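Local coordinates for phosphatase YwpJ (Bacillus subtilis, PDB 1NRW), which dephosphorylates phosphorylated five- and six-carbon sugars and nucleoside monophosphates in vitro, and FMN less readily, with magnesium as cofactor, at residues E98-Y104 against I157-Q161; D123-R128 against L176-F180; K253-N259 against D269-N275. All blocks are in the same frame, centred on the assembly; numbering follows the deposited sequence.

Interactions 1 and 2 belong to the same six-stranded sheet, in which strands 103-108 and 172-178 are neighbours, and their centres lie about 14 Å apart. They touch directly, Tyr103 O standing 2.9 Å from Phe178 N, and their segments alternate along the chain. Interaction 3 follows both in sequence, at one edge of the eight-stranded, largely parallel sheet of the HAD core. Its centre is about 36 Å from that of interaction 1 and about 24 Å from that of interaction 2. The nearest atoms of interactions 2 and 3 are about 8 Å apart, and the two contacts approach the metal site from cap and core, consistent with an active site between the two domains.

Interaction 1 of 3, residues E98-Y104 against I157-Q161; sequences ESENYYY and INSFQ
Glu98 OE1 takes a hydrogen bond from the backbone N of Phe160 at 2.9 Å, bent to 150° and arriving on the syn side of the carboxylate, slightly out of its plane. The hydroxyl of Tyr104 bonds to the same oxygen from within segment 98-104, with OE1 in the plane of the tyrosine ring; its modelled length is very short and therefore doubtful. The other oxygen, Glu98 OE2, uses its syn lone pair to accept from Ser159 OG at 2.7 Å. The backbone N-H of Phe160 and the hydroxyl of Ser159 thus take one carboxylate oxygen each, which holds the group's rotation. The glutamate reaches them fully stretched, with CG trans to the backbone N (chi1 -174°) and CD trans to CA. Its OE2 also meets the edge of the Phe160 ring, 3.3 Å from CD2, the carboxylate and ring planes standing 66° apart. Beside the carboxylate, the phenol of Tyr104 crosses Phe160 at about a right angle, OH lying 3.3 Å from CB of Phe160, while Ile157 CD1 approaches the same OH at 3.9 Å. Glu98 lies in the last turn of helix 87-99, which a Schellman motif closes, with Asn101 as the C-prime residue in a positive-phi conformation. Beyond that turn the chain enters strand 103-108 of the cap sheet, so the contact ties the helix end and this strand to the loop after edge strand 154-156. Phe160 continues onto helix 87-99, packing on Leu94 and meeting the ring of Tyr91 edge-to-face.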
loop_
_atom_site.group_PDB
_atom_site.type_symbol
_atom_site.label_atom_id
_atom_site.label_comp_id
_atom_site.label_asym_id
_atom_site.label_seq_id
_atom_site.Cartn_x
_atom_site.Cartn_y
_atom_site.Cartn_z
ATOM N N GLU A 98 10.539 -11.188 -14.929
ATOM C CA GLU A 98 11.801 -11.873 -14.688
ATOM C C GLU A 98 12.681 -11.904 -15.934
ATOM O O GLU A 98 13.880 -11.653 -15.854
ATOM C CB GLU A 98 11.533 -13.294 -14.182
ATOM C CG GLU A 98 12.778 -14.057 -13.769
ATOM C CD GLU A 98 12.446 -15.353 -13.057
ATOM O OE1 GLU A 98 11.982 -15.297 -11.897
ATOM O OE2 GLU A 98 12.641 -16.427 -13.663
ATOM N N SER A 99 12.087 -12.195 -17.085
ATOM C CA SER A 99 12.855 -12.255 -18.326
ATOM C C SER A 99 13.388 -10.884 -18.733
ATOM O O SER A 99 14.423 -10.789 -19.397
ATOM C CB SER A 99 12.001 -12.828 -19.463
ATOM O OG SER A 99 10.976 -11.931 -19.857
ATOM N N GLU A 100 12.689 -9.827 -18.325
ATOM C CA GLU A 100 13.097 -8.467 -18.667
ATOM C C GLU A 100 13.961 -7.782 -17.612
ATOM O O GLU A 100 14.183 -6.574 -17.668
ATOM C CB GLU A 100 11.870 -7.606 -18.970
ATOM C CG GLU A 100 11.265 -7.856 -20.342
ATOM C CD GLU A 100 12.273 -7.661 -21.461
ATOM O OE1 GLU A 100 13.010 -6.653 -21.431
ATOM O OE2 GLU A 100 12.325 -8.513 -22.373
ATOM N N ASN A 101 14.428 -8.553 -16.641
ATOM C CA ASN A 101 15.310 -8.035 -15.602
ATOM C C ASN A 101 14.745 -6.982 -14.650
ATOM O O ASN A 101 15.459 -6.075 -14.223
ATOM C CB ASN A 101 16.586 -7.509 -16.256
ATOM C CG ASN A 101 17.217 -8.530 -17.177
ATOM O OD1 ASN A 101 17.555 -9.633 -16.749
ATOM N ND2 ASN A 101 17.369 -8.174 -18.450
ATOM N N TYR A 102 13.463 -7.091 -14.327
ATOM C CA TYR A 102 12.850 -6.176 -13.371
ATOM C C TYR A 102 12.987 -6.846 -12.013
ATOM O O TYR A 102 12.974 -8.075 -11.937
ATOM C CB TYR A 102 11.354 -6.017 -13.646
ATOM C CG TYR A 102 11.001 -5.180 -14.846
ATOM C CD1 TYR A 102 10.788 -3.803 -14.724
ATOM C CD2 TYR A 102 10.868 -5.763 -16.104
ATOM C CE1 TYR A 102 10.447 -3.029 -15.832
ATOM C CE2 TYR A 102 10.532 -5.003 -17.214
ATOM C CZ TYR A 102 10.322 -3.640 -17.074
ATOM O OH TYR A 102 9.993 -2.899 -18.180
ATOM N N TYR A 103 13.142 -6.062 -10.949
ATOM C CA TYR A 103 13.167 -6.651 -9.616
ATOM C C TYR A 103 11.670 -6.826 -9.377
ATOM O O TYR A 103 10.873 -6.033 -9.885
ATOM C CB TYR A 103 13.681 -5.679 -8.547
ATOM C CG TYR A 103 15.146 -5.321 -8.589
ATOM C CD1 TYR A 103 16.031 -5.975 -9.445
ATOM C CD2 TYR A 103 15.646 -4.306 -7.770
ATOM C CE1 TYR A 103 17.381 -5.619 -9.487
ATOM C CE2 TYR A 103 16.988 -3.947 -7.802
ATOM C CZ TYR A 103 17.849 -4.602 -8.665
ATOM O OH TYR A 103 19.171 -4.219 -8.722
ATOM N N TYR A 104 11.270 -7.842 -8.625
ATOM C CA TYR A 104 9.847 -8.005 -8.365
ATOM C C TYR A 104 9.557 -8.688 -7.040
ATOM O O TYR A 104 10.395 -9.408 -6.494
ATOM C CB TYR A 104 9.168 -8.743 -9.536
ATOM C CG TYR A 104 9.541 -10.200 -9.702
ATOM C CD1 TYR A 104 8.891 -11.194 -8.966
ATOM C CD2 TYR A 104 10.539 -10.587 -10.595
ATOM C CE1 TYR A 104 9.224 -12.537 -9.116
ATOM C CE2 TYR A 104 10.884 -11.929 -10.754
ATOM C CZ TYR A 104 10.223 -12.896 -10.011
ATOM O OH TYR A 104 10.557 -14.221 -10.156
ATOM N N ILE A 157 13.106 -17.193 -3.927
ATOM C CA ILE A 157 12.829 -18.157 -4.984
ATOM C C ILE A 157 13.875 -17.923 -6.069
ATOM O O ILE A 157 14.297 -16.788 -6.298
ATOM C CB ILE A 157 11.413 -17.986 -5.603
ATOM C CG1 ILE A 157 11.240 -16.571 -6.158
ATOM C CG2 ILE A 157 10.347 -18.313 -4.565
ATOM C CD1 ILE A 157 9.940 -16.372 -6.918
ATOM N N ASN A 158 14.311 -18.996 -6.720
ATOM C CA ASN A 158 15.305 -18.884 -7.782
ATOM C C ASN A 158 14.634 -18.355 -9.041
ATOM O O ASN A 158 15.232 -17.602 -9.808
ATOM C CB ASN A 158 15.935 -20.252 -8.067
ATOM C CG ASN A 158 16.622 -20.846 -6.851
ATOM O OD1 ASN A 158 17.588 -20.284 -6.335
ATOM N ND2 ASN A 158 16.122 -21.987 -6.382
ATOM N N SER A 159 13.382 -18.755 -9.241
ATOM C CA SER A 159 12.604 -18.333 -10.402
ATOM C C SER A 159 11.118 -18.335 -10.067
ATOM O O SER A 159 10.669 -19.100 -9.216
ATOM C CB SER A 159 12.855 -19.272 -11.582
ATOM O OG SER A 159 12.078 -18.894 -12.705
ATOM N N PHE A 160 10.362 -17.477 -10.746
ATOM C CA PHE A 160 8.920 -17.370 -10.533
ATOM C C PHE A 160 8.282 -18.727 -10.804
ATOM O O PHE A 160 7.191 -19.026 -10.325
ATOM C CB PHE A 160 8.326 -16.333 -11.490
ATOM C CG PHE A 160 8.237 -16.806 -12.916
ATOM C CD1 PHE A 160 7.047 -17.332 -13.415
ATOM C CD2 PHE A 160 9.350 -16.763 -13.749
ATOM C CE1 PHE A 160 6.967 -17.812 -14.724
ATOM C CE2 PHE A 160 9.284 -17.239 -15.060
ATOM C CZ PHE A 160 8.090 -17.766 -15.549
ATOM N N GLN A 161 8.979 -19.540 -11.590
ATOM C CA GLN A 161 8.505 -20.869 -11.955
ATOM C C GLN A 161 8.128 -21.687 -10.723
ATOM O O GLN A 161 7.158 -22.446 -10.743
ATOM C CB GLN A 161 9.594 -21.605 -12.731
ATOM C CG GLN A 161 9.082 -22.651 -13.688
ATOM C CD GLN A 161 8.722 -22.061 -15.033
ATOM O OE1 GLN A 161 9.581 -21.521 -15.737
ATOM N NE2 GLN A 161 7.453 -22.162 -15.402
#

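Interaction 2 of 3, residues D123-R128 against L176-F180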
loop_
_atom_site.group_PDB
_atom_site.type_symbol
_atom_site.label_atom_id
_atom_site.label_comp_id
_atom_site.label_asym_id
_atom_site.label_seq_id
_atom_site.Cartn_x
_atom_site.Cartn_y
_atom_site.Cartn_z
ATOM N N ASP A 123 16.983 -1.503 -1.911
ATOM C CA ASP A 123 16.871 -0.419 -2.875
ATOM C C ASP A 123 15.406 -0.152 -3.202
ATOM O O ASP A 123 15.003 0.999 -3.389
ATOM C CB ASP A 123 17.650 -0.733 -4.161
ATOM C CG ASP A 123 19.155 -0.543 -3.991
ATOM O OD1 ASP A 123 19.565 0.247 -3.116
ATOM O OD2 ASP A 123 19.925 -1.174 -4.741
ATOM N N VAL A 124 14.610 -1.215 -3.278
ATOM C CA VAL A 124 13.189 -1.052 -3.562
ATOM C C VAL A 124 12.560 -0.271 -2.407
ATOM O O VAL A 124 11.792 0.672 -2.616
ATOM C CB VAL A 124 12.478 -2.424 -3.707
ATOM C CG1 VAL A 124 10.965 -2.217 -3.850
ATOM C CG2 VAL A 124 13.024 -3.171 -4.933
ATOM N N GLU A 125 12.895 -0.656 -1.182
ATOM C CA GLU A 125 12.343 0.018 -0.016
ATOM C C GLU A 125 12.806 1.464 0.092
ATOM O O GLU A 125 12.008 2.357 0.379
ATOM C CB GLU A 125 12.705 -0.759 1.242
ATOM C CG GLU A 125 12.043 -2.120 1.285
ATOM C CD GLU A 125 10.523 -2.033 1.241
ATOM O OE1 GLU A 125 9.907 -2.565 0.288
ATOM O OE2 GLU A 125 9.945 -1.430 2.170
ATOM N N LEU A 126 14.093 1.699 -0.138
ATOM C CA LEU A 126 14.618 3.057 -0.082
ATOM C C LEU A 126 13.867 3.945 -1.074
ATOM O O LEU A 126 13.622 5.119 -0.804
ATOM C CB LEU A 126 16.116 3.059 -0.405
ATOM C CG LEU A 126 16.892 4.331 -0.056
ATOM C CD1 LEU A 126 16.784 4.617 1.441
ATOM C CD2 LEU A 126 18.351 4.149 -0.456
ATOM N N ASP A 127 13.500 3.386 -2.225
ATOM C CA ASP A 127 12.764 4.158 -3.224
ATOM C C ASP A 127 11.403 4.577 -2.649
ATOM O O ASP A 127 10.918 5.675 -2.924
ATOM C CB ASP A 127 12.578 3.330 -4.504
ATOM C CG ASP A 127 11.814 4.085 -5.589
ATOM O OD1 ASP A 127 12.189 5.237 -5.903
ATOM O OD2 ASP A 127 10.844 3.522 -6.137
ATOM N N ARG A 128 10.790 3.701 -1.854
ATOM C CA ARG A 128 9.503 4.023 -1.231
ATOM C C ARG A 128 9.684 5.222 -0.296
ATOM O O ARG A 128 8.917 6.185 -0.356
ATOM C CB ARG A 128 8.980 2.848 -0.401
ATOM C CG ARG A 128 8.516 1.616 -1.162
ATOM C CD ARG A 128 8.151 0.557 -0.118
ATOM N NE ARG A 128 7.673 -0.719 -0.647
ATOM C CZ ARG A 128 6.423 -0.958 -1.036
ATOM N NH1 ARG A 128 5.505 -0.003 -0.974
ATOM N NH2 ARG A 128 6.079 -2.175 -1.438
ATOM N N LEU A 176 4.596 -6.417 -7.414
ATOM C CA LEU A 176 5.335 -5.165 -7.516
ATOM C C LEU A 176 6.510 -5.360 -8.473
ATOM O O LEU A 176 7.235 -6.349 -8.374
ATOM C CB LEU A 176 5.849 -4.734 -6.134
ATOM C CG LEU A 176 6.688 -3.447 -6.047
ATOM C CD1 LEU A 176 6.566 -2.855 -4.652
ATOM C CD2 LEU A 176 8.155 -3.738 -6.389
ATOM N N GLY A 177 6.655 -4.429 -9.411
ATOM C CA GLY A 177 7.750 -4.454 -10.368
ATOM C C GLY A 177 8.594 -3.216 -10.123
ATOM O O GLY A 177 8.053 -2.145 -9.862
ATOM N N PHE A 178 9.914 -3.347 -10.221
ATOM C CA PHE A 178 10.808 -2.222 -9.961
ATOM C C PHE A 178 11.966 -2.172 -10.947
ATOM O O PHE A 178 12.468 -3.210 -11.378
ATOM C CB PHE A 178 11.365 -2.359 -8.536
ATOM C CG PHE A 178 12.472 -1.389 -8.195
ATOM C CD1 PHE A 178 12.208 -0.247 -7.442
ATOM C CD2 PHE A 178 13.784 -1.642 -8.592
ATOM C CE1 PHE A 178 13.238 0.632 -7.080
ATOM C CE2 PHE A 178 14.825 -0.774 -8.240
ATOM C CZ PHE A 178 14.549 0.365 -7.482
ATOM N N SER A 179 12.381 -0.957 -11.295
ATOM C CA SER A 179 13.530 -0.759 -12.176
ATOM C C SER A 179 14.123 0.626 -11.955
ATOM O O SER A 179 13.390 1.599 -11.786
ATOM C CB SER A 179 13.148 -0.898 -13.650
ATOM O OG SER A 179 14.306 -0.771 -14.460
ATOM N N PHE A 180 15.450 0.708 -11.947
ATOM C CA PHE A 180 16.133 1.988 -11.774
ATOM C C PHE A 180 16.012 2.828 -13.038
ATOM O O PHE A 180 16.197 4.046 -13.006
ATOM C CB PHE A 180 17.630 1.775 -11.517
ATOM C CG PHE A 180 17.952 1.210 -10.171
ATOM C CD1 PHE A 180 17.734 1.954 -9.019
ATOM C CD2 PHE A 180 18.512 -0.057 -10.055
ATOM C CE1 PHE A 180 18.076 1.444 -7.767
ATOM C CE2 PHE A 180 18.857 -0.575 -8.809
ATOM C CZ PHE A 180 18.639 0.178 -7.664
#
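Val124 and Phe178 form the tight part of this contact: CG2 of the valine lies over one face of the phenylalanine ring, a CH-pi contact 4.0 Å from the centroid and 19° off the ring normal. With CG1 trans to the backbone N (chi1 174°), Val124 turns its other methyl to Leu176, whose CD2 lies 4.1 Å from CG1. Asp127 closes the edge of the same aromatic ring, its CB in the ring plane and 3.8 Å from Phe178 CE1, while its carboxylate turns to His206. The extended chain of Arg128 carries its guanidinium to Leu176, NH2 standing 3.3 Å from CD1; NE forms a salt bridge with Glu125 OE1 in one of two modelled conformers of that acid. Helix 118-132 here lies almost square across strand 172-178, the short axes passing 10.4 Å apart at 94°, as a helix laid over the beta-sheet of the alpha/beta cap of a Cof-type HAD phosphatase. At the other end of the segments the packing thins: Phe180 is exposed, and across the contact it meets Asp123 alone. The acid comes to the edge of that ring, OD2 3.5 Å from CZ, with the carboxylate plane turned steeply against it. Phe178 in turn places CE2 over the centre of the Phe180 ring. Away from this solvent side, the Arg128 guanidinium faces the active site, its side chain about 4 Å from that of Asp12 (nearest atoms), and NH1 makes a long, weak ion pair with a bound phosphate ion, probably from the crystallisation liquor.

Interaction 3 of 3, residues K253-N259 against D269-N275; sequences KGVAMGN and DAVTLTN
Met257, present as selenomethionine, runs side by side with Thr272 in the same direction, SE 3.7 Å from the threonine CG2. Two successive bends, chi2 -64° and chi3 -59°, fold its terminal methyl back onto the chain at Leu273-Asn275, where CE lies 3.3 Å from Asn275 N. The side chains of Asn259 and Asn275 instead cross at about a right angle, though their amide planes are nearly parallel. Asn259 OD1 accepts the backbone N-H of Asn275 at 2.9 Å, the donor standing above the amide plane. The oxygens of the two amides do not bond each other: OD1 of Asn275 turns to Asn133. At the far end Asp269 bends back over the start of strand 253-256 and uses the anti lone pair of OD2 to take the N-H of Gly254, 2.8 Å away and nearly straight at 172°. The oxygen of Gly254 accepts from both Asp269 N and Ala270 N. Between these ends the strands pair in parallel, with Val255 and Ala270 on one face and Ala256 and Val271 on the other. Ala256 N reaches Ala270 O at 2.9 Å, and Ala256 O receives Thr272 N at the same length. This is a beta-alpha-beta unit of the Rossmann-like core: helix 262-267 connects the strands, and strand 270-271 forms one edge of the sheet. Past the pairing, Gly258 N bonds to Leu273 O at 2.9 Å. Asn259 ND2 donates to the backbone oxygens of Gly13 and Ala132, so its amide has partners at both ends; this fixes the sense of its rotation and ties the turn beside metal-binding Asp240 to the chain after Asp12 and to the end of helix 118-132.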
loop_
_atom_site.group_PDB
_atom_site.type_symbol
_atom_site.label_atom_id
_atom_site.label_comp_id
_atom_site.label_asym_id
_atom_site.label_seq_id
_atom_site.Cartn_x
_atom_site.Cartn_y
_atom_site.Cartn_z
ATOM N N LYS A 253 -14.896 12.396 1.132
ATOM C CA LYS A 253 -13.897 13.452 1.276
ATOM C C LYS A 253 -12.503 12.874 1.060
ATOM O O LYS A 253 -12.070 12.000 1.812
ATOM C CB LYS A 253 -13.967 14.090 2.667
ATOM C CG LYS A 253 -15.228 14.902 2.919
ATOM C CD LYS A 253 -15.136 15.722 4.204
ATOM C CE LYS A 253 -14.066 16.808 4.110
ATOM N NZ LYS A 253 -14.116 17.759 5.264
ATOM N N GLY A 254 -11.825 13.350 0.018
ATOM C CA GLY A 254 -10.479 12.894 -0.279
ATOM C C GLY A 254 -9.477 13.885 0.285
ATOM O O GLY A 254 -9.560 15.081 -0.001
ATOM N N VAL A 255 -8.534 13.399 1.090
ATOM C CA VAL A 255 -7.534 14.276 1.696
ATOM C C VAL A 255 -6.121 13.939 1.227
ATOM O O VAL A 255 -5.720 12.774 1.214
ATOM C CB VAL A 255 -7.578 14.180 3.242
ATOM C CG1 VAL A 255 -6.605 15.182 3.858
ATOM C CG2 VAL A 255 -8.997 14.438 3.743
ATOM N N ALA A 256 -5.371 14.964 0.836
ATOM C CA ALA A 256 -4.003 14.771 0.382
ATOM C C ALA A 256 -3.029 15.158 1.491
ATOM O O ALA A 256 -3.232 16.154 2.182
ATOM C CB ALA A 256 -3.738 15.612 -0.855
HETATM N N MSE A 257 -1.981 14.362 1.667
HETATM C CA MSE A 257 -0.963 14.662 2.672
HETATM C C MSE A 257 -0.154 15.865 2.183
HETATM O O MSE A 257 -0.118 16.145 0.983
HETATM C CB MSE A 257 -0.029 13.455 2.848
HETATM C CG MSE A 257 -0.707 12.234 3.449
HETATM SE SE MSE A 257 -1.323 12.588 5.243
HETATM C CE MSE A 257 0.380 13.066 6.040
ATOM N N GLY A 258 0.495 16.570 3.106
ATOM C CA GLY A 258 1.291 17.726 2.721
ATOM C C GLY A 258 2.444 17.361 1.795
ATOM O O GLY A 258 2.864 18.170 0.965
ATOM N N ASN A 259 2.939 16.132 1.934
ATOM C CA ASN A 259 4.047 15.622 1.126
ATOM C C ASN A 259 3.551 14.819 -0.073
ATOM O O ASN A 259 4.330 14.122 -0.726
ATOM C CB ASN A 259 4.944 14.722 1.987
ATOM C CG ASN A 259 4.157 13.638 2.717
ATOM O OD1 ASN A 259 3.297 13.932 3.545
ATOM N ND2 ASN A 259 4.454 12.377 2.411
ATOM N N ASP A 269 -9.994 17.119 -1.843
ATOM C CA ASP A 269 -10.980 18.102 -1.394
ATOM C C ASP A 269 -10.386 18.901 -0.235
ATOM O O ASP A 269 -10.860 19.989 0.101
ATOM C CB ASP A 269 -12.242 17.390 -0.907
ATOM C CG ASP A 269 -12.831 16.472 -1.955
ATOM O OD1 ASP A 269 -13.311 16.986 -2.986
ATOM O OD2 ASP A 269 -12.813 15.238 -1.751
ATOM N N ALA A 270 -9.352 18.337 0.382
ATOM C CA ALA A 270 -8.680 18.965 1.510
ATOM C C ALA A 270 -7.219 18.535 1.510
ATOM O O ALA A 270 -6.874 17.484 0.965
ATOM C CB ALA A 270 -9.355 18.549 2.824
ATOM N N VAL A 271 -6.360 19.360 2.102
ATOM C CA VAL A 271 -4.937 19.053 2.173
ATOM C C VAL A 271 -4.504 19.240 3.614
ATOM O O VAL A 271 -4.858 20.234 4.254
ATOM C CB VAL A 271 -4.099 19.994 1.270
ATOM C CG1 VAL A 271 -2.628 19.587 1.308
ATOM C CG2 VAL A 271 -4.626 19.945 -0.162
ATOM N N THR A 272 -3.743 18.281 4.130
ATOM C CA THR A 272 -3.282 18.356 5.507
ATOM C C THR A 272 -1.764 18.560 5.555
ATOM O O THR A 272 -1.134 18.821 4.528
ATOM C CB THR A 272 -3.708 17.080 6.286
ATOM O OG1 THR A 272 -3.405 17.233 7.678
ATOM C CG2 THR A 272 -2.995 15.843 5.737
ATOM N N LEU A 273 -1.186 18.469 6.750
ATOM C CA LEU A 273 0.250 18.656 6.932
ATOM C C LEU A 273 1.018 17.448 6.386
ATOM O O LEU A 273 0.412 16.473 5.954
ATOM C CB LEU A 273 0.565 18.835 8.422
ATOM C CG LEU A 273 -0.324 19.854 9.149
ATOM C CD1 LEU A 273 0.057 19.936 10.618
ATOM C CD2 LEU A 273 -0.181 21.211 8.480
ATOM N N THR A 274 2.347 17.520 6.392
ATOM C CA THR A 274 3.149 16.394 5.903
ATOM C C THR A 274 3.052 15.234 6.889
ATOM O O THR A 274 2.626 15.412 8.035
ATOM C CB THR A 274 4.645 16.757 5.768
ATOM O OG1 THR A 274 5.186 17.041 7.065
ATOM C CG2 THR A 274 4.828 17.959 4.864
ATOM N N ASN A 275 3.462 14.046 6.454
ATOM C CA ASN A 275 3.408 12.900 7.349
ATOM C C ASN A 275 4.245 13.157 8.594
ATOM O O ASN A 275 3.835 12.807 9.701
ATOM C CB ASN A 275 3.860 11.614 6.633
ATOM C CG ASN A 275 5.253 11.716 6.018
ATOM O OD1 ASN A 275 5.727 12.798 5.675
ATOM N ND2 ASN A 275 5.902 10.566 5.852
#